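Local coordinates for protein amino Transferase (Eubacterium rectale, PDB 3ELE) that is probably a pyridoxal-5'-phosphate-dependent aminotransferase of the class I and II family, moving amino groups between amino acids and keto acids, at residues A30-K34 against E35-D39. Numbering follows the deposited sequence.
Sequences AIVGK and ENVYD
Asn36 ND2 donates a hydrogen bond to Val32 O at 2.8 Å, nearly straight at the hydrogen (169°). This side-chain bond lies where helix 17-32 ends and a short 3-10 turn leads into strand 38-39. The amide approaches end-on to the carbonyl, and Val32 O lies in the plane of the Asn36 amide. With chi1 at -59°, Asn36 CG stands beside its own backbone N, which turns ND2 back toward the last helical carbonyl. Gly33 leaves the helix with positive phi and turns the chain. The turn is then closed by two backbone bonds, Asn36 N to Gly33 O at 3.0 Å and Val37 N to Lys34 O at 3.2 Å. Lys34 and Glu35 at its corner are exposed, and Lys34 is extended beyond CG.

Val37 is buried and also touches Arg28 of the helix and Leu358. Strand 38-39 pairs in parallel with strand 357-358, and Tyr38 packs on helix 379-396. The turn thus joins the helix to this small sheet. The side chains of Val32 and Val37 meet across the turn and cross at about a right angle, with Val32 CG2 3.6 Å from Val37 CG2, a methyl that also lies 3.5 Å from Gly33 O.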
ATOM      1  N   ALA A  30      -6.475  -4.942 -34.058  1.00 41.40           N
ATOM      2  CA  ALA A  30      -6.227  -6.191 -34.793  1.00 42.13           C
ATOM      3  C   ALA A  30      -7.016  -6.294 -36.101  1.00 42.15           C
ATOM      4  O   ALA A  30      -6.525  -6.870 -37.073  1.00 43.76           O
ATOM      5  CB  ALA A  30      -6.537  -7.420 -33.892  1.00 43.16           C
ATOM      6  N   ILE A  31      -8.210  -5.697 -36.136  1.00 41.20           N
ATOM      7  CA  ILE A  31      -9.107  -5.755 -37.298  1.00 39.64           C
ATOM      8  C   ILE A  31      -8.883  -4.626 -38.306  1.00 38.57           C
ATOM      9  O   ILE A  31      -8.796  -4.897 -39.497  1.00 36.89           O
ATOM     10  CB  ILE A  31     -10.598  -5.793 -36.839  1.00 39.59           C
ATOM     11  CG1 ILE A  31     -10.837  -7.012 -35.927  1.00 39.09           C
ATOM     12  CG2 ILE A  31     -11.548  -5.846 -38.037  1.00 37.26           C
ATOM     13  CD1 ILE A  31     -12.205  -7.060 -35.318  1.00 40.55           C
ATOM     14  N   VAL A  32      -8.783  -3.382 -37.821  1.00 37.31           N
ATOM     15  CA  VAL A  32      -8.636  -2.180 -38.672  1.00 35.47           C
ATOM     16  C   VAL A  32      -7.292  -1.439 -38.583  1.00 36.47           C
ATOM     17  O   VAL A  32      -7.123  -0.444 -39.275  1.00 36.68           O
ATOM     18  CB  VAL A  32      -9.775  -1.134 -38.372  1.00 35.68           C
ATOM     19  CG1 VAL A  32     -11.160  -1.772 -38.525  1.00 35.58           C
ATOM     20  CG2 VAL A  32      -9.605  -0.516 -36.998  1.00 27.22           C
ATOM     21  N   GLY A  33      -6.349  -1.905 -37.758  1.00 38.37           N
ATOM     22  CA  GLY A  33      -5.039  -1.254 -37.596  1.00 40.31           C
ATOM     23  C   GLY A  33      -5.088  -0.197 -36.508  1.00 43.51           C
ATOM     24  O   GLY A  33      -6.085   0.522 -36.384  1.00 44.95           O
ATOM     25  N   LYS A  34      -4.023  -0.106 -35.702  1.00 45.55           N
ATOM     26  CA  LYS A  34      -3.950   0.880 -34.610  1.00 46.90           C
ATOM     27  C   LYS A  34      -4.025   2.324 -35.117  1.00 45.68           C
ATOM     28  O   LYS A  34      -4.595   3.166 -34.435  1.00 47.03           O
ATOM     29  CB  LYS A  34      -2.735   0.667 -33.681  1.00 47.07           C
ATOM     30  CG  LYS A  34      -1.351   0.826 -34.320  1.00 51.18           C
ATOM     31  CD  LYS A  34      -0.250   0.733 -33.249  1.00 50.58           C
ATOM     32  CE  LYS A  34       1.160   0.813 -33.870  1.00 54.37           C
ATOM     33  NZ  LYS A  34       2.242   0.774 -32.826  1.00 56.04           N
ATOM     34  N   GLU A  35      -3.498   2.598 -36.318  1.00 44.85           N
ATOM     35  CA  GLU A  35      -3.608   3.944 -36.930  1.00 43.86           C
ATOM     36  C   GLU A  35      -5.085   4.398 -37.125  1.00 40.70           C
ATOM     37  O   GLU A  35      -5.357   5.599 -37.141  1.00 38.94           O
ATOM     38  CB  GLU A  35      -2.884   3.995 -38.295  1.00 43.87           C
ATOM     39  CG  GLU A  35      -2.621   5.430 -38.857  1.00 45.91           C
ATOM     40  CD  GLU A  35      -2.212   5.472 -40.348  1.00 46.59           C
ATOM     41  OE1 GLU A  35      -2.364   4.460 -41.067  1.00 52.48           O
ATOM     42  OE2 GLU A  35      -1.775   6.556 -40.802  1.00 52.91           O
ATOM     43  N   ASN A  36      -5.998   3.431 -37.290  1.00 38.89           N
ATOM     44  CA  ASN A  36      -7.430   3.664 -37.523  1.00 37.95           C
ATOM     45  C   ASN A  36      -8.344   3.483 -36.285  1.00 37.76           C
ATOM     46  O   ASN A  36      -9.570   3.398 -36.438  1.00 38.09           O
ATOM     47  CB  ASN A  36      -7.893   2.753 -38.669  1.00 37.64           C
ATOM     48  CG  ASN A  36      -7.127   3.001 -39.948  1.00 39.60           C
ATOM     49  OD1 ASN A  36      -7.044   4.133 -40.422  1.00 40.06           O
ATOM     50  ND2 ASN A  36      -6.589   1.942 -40.536  1.00 37.58           N
ATOM     51  N   VAL A  37      -7.744   3.425 -35.089  1.00 36.09           N
ATOM     52  CA  VAL A  37      -8.459   3.335 -33.810  1.00 36.30           C
ATOM     53  C   VAL A  37      -8.061   4.586 -33.008  1.00 36.43           C
ATOM     54  O   VAL A  37      -6.872   4.847 -32.806  1.00 36.76           O
ATOM     55  CB  VAL A  37      -8.129   2.044 -33.036  1.00 35.92           C
ATOM     56  CG1 VAL A  37      -8.830   2.039 -31.688  1.00 34.89           C
ATOM     57  CG2 VAL A  37      -8.531   0.822 -33.852  1.00 34.32           C
ATOM     58  N   TYR A  38      -9.062   5.346 -32.568  1.00 35.97           N
ATOM     59  CA  TYR A  38      -8.859   6.623 -31.877  1.00 34.34           C
ATOM     60  C   TYR A  38      -9.278   6.473 -30.427  1.00 34.98           C
ATOM     61  O   TYR A  38     -10.393   6.829 -30.009  1.00 32.82           O
ATOM     62  CB  TYR A  38      -9.575   7.732 -32.645  1.00 33.48           C
ATOM     63  CG  TYR A  38      -9.270   7.606 -34.136  1.00 27.48           C
ATOM     64  CD1 TYR A  38      -8.009   7.904 -34.630  1.00 29.23           C
ATOM     65  CD2 TYR A  38     -10.234   7.134 -35.033  1.00 27.60           C
ATOM     66  CE1 TYR A  38      -7.701   7.759 -36.020  1.00 26.43           C
ATOM     67  CE2 TYR A  38      -9.947   6.999 -36.444  1.00 28.35           C
ATOM     68  CZ  TYR A  38      -8.679   7.305 -36.919  1.00 27.26           C
ATOM     69  OH  TYR A  38      -8.404   7.170 -38.294  1.00 27.07           O
ATOM     70  N   ASP A  39      -8.331   5.934 -29.667  1.00 34.42           N
ATOM     71  CA  ASP A  39      -8.512   5.635 -28.260  1.00 34.50           C
ATOM     72  C   ASP A  39      -8.158   6.799 -27.347  1.00 34.17           C
ATOM     73  O   ASP A  39      -6.967   7.074 -27.106  1.00 31.99           O
ATOM     74  CB  ASP A  39      -7.680   4.396 -27.906  1.00 35.40           C
ATOM     75  CG  ASP A  39      -7.824   3.965 -26.468  1.00 38.18           C
ATOM     76  OD1 ASP A  39      -8.791   4.378 -25.768  1.00 35.22           O
ATOM     77  OD2 ASP A  39      -6.936   3.178 -26.049  1.00 39.96           O
TER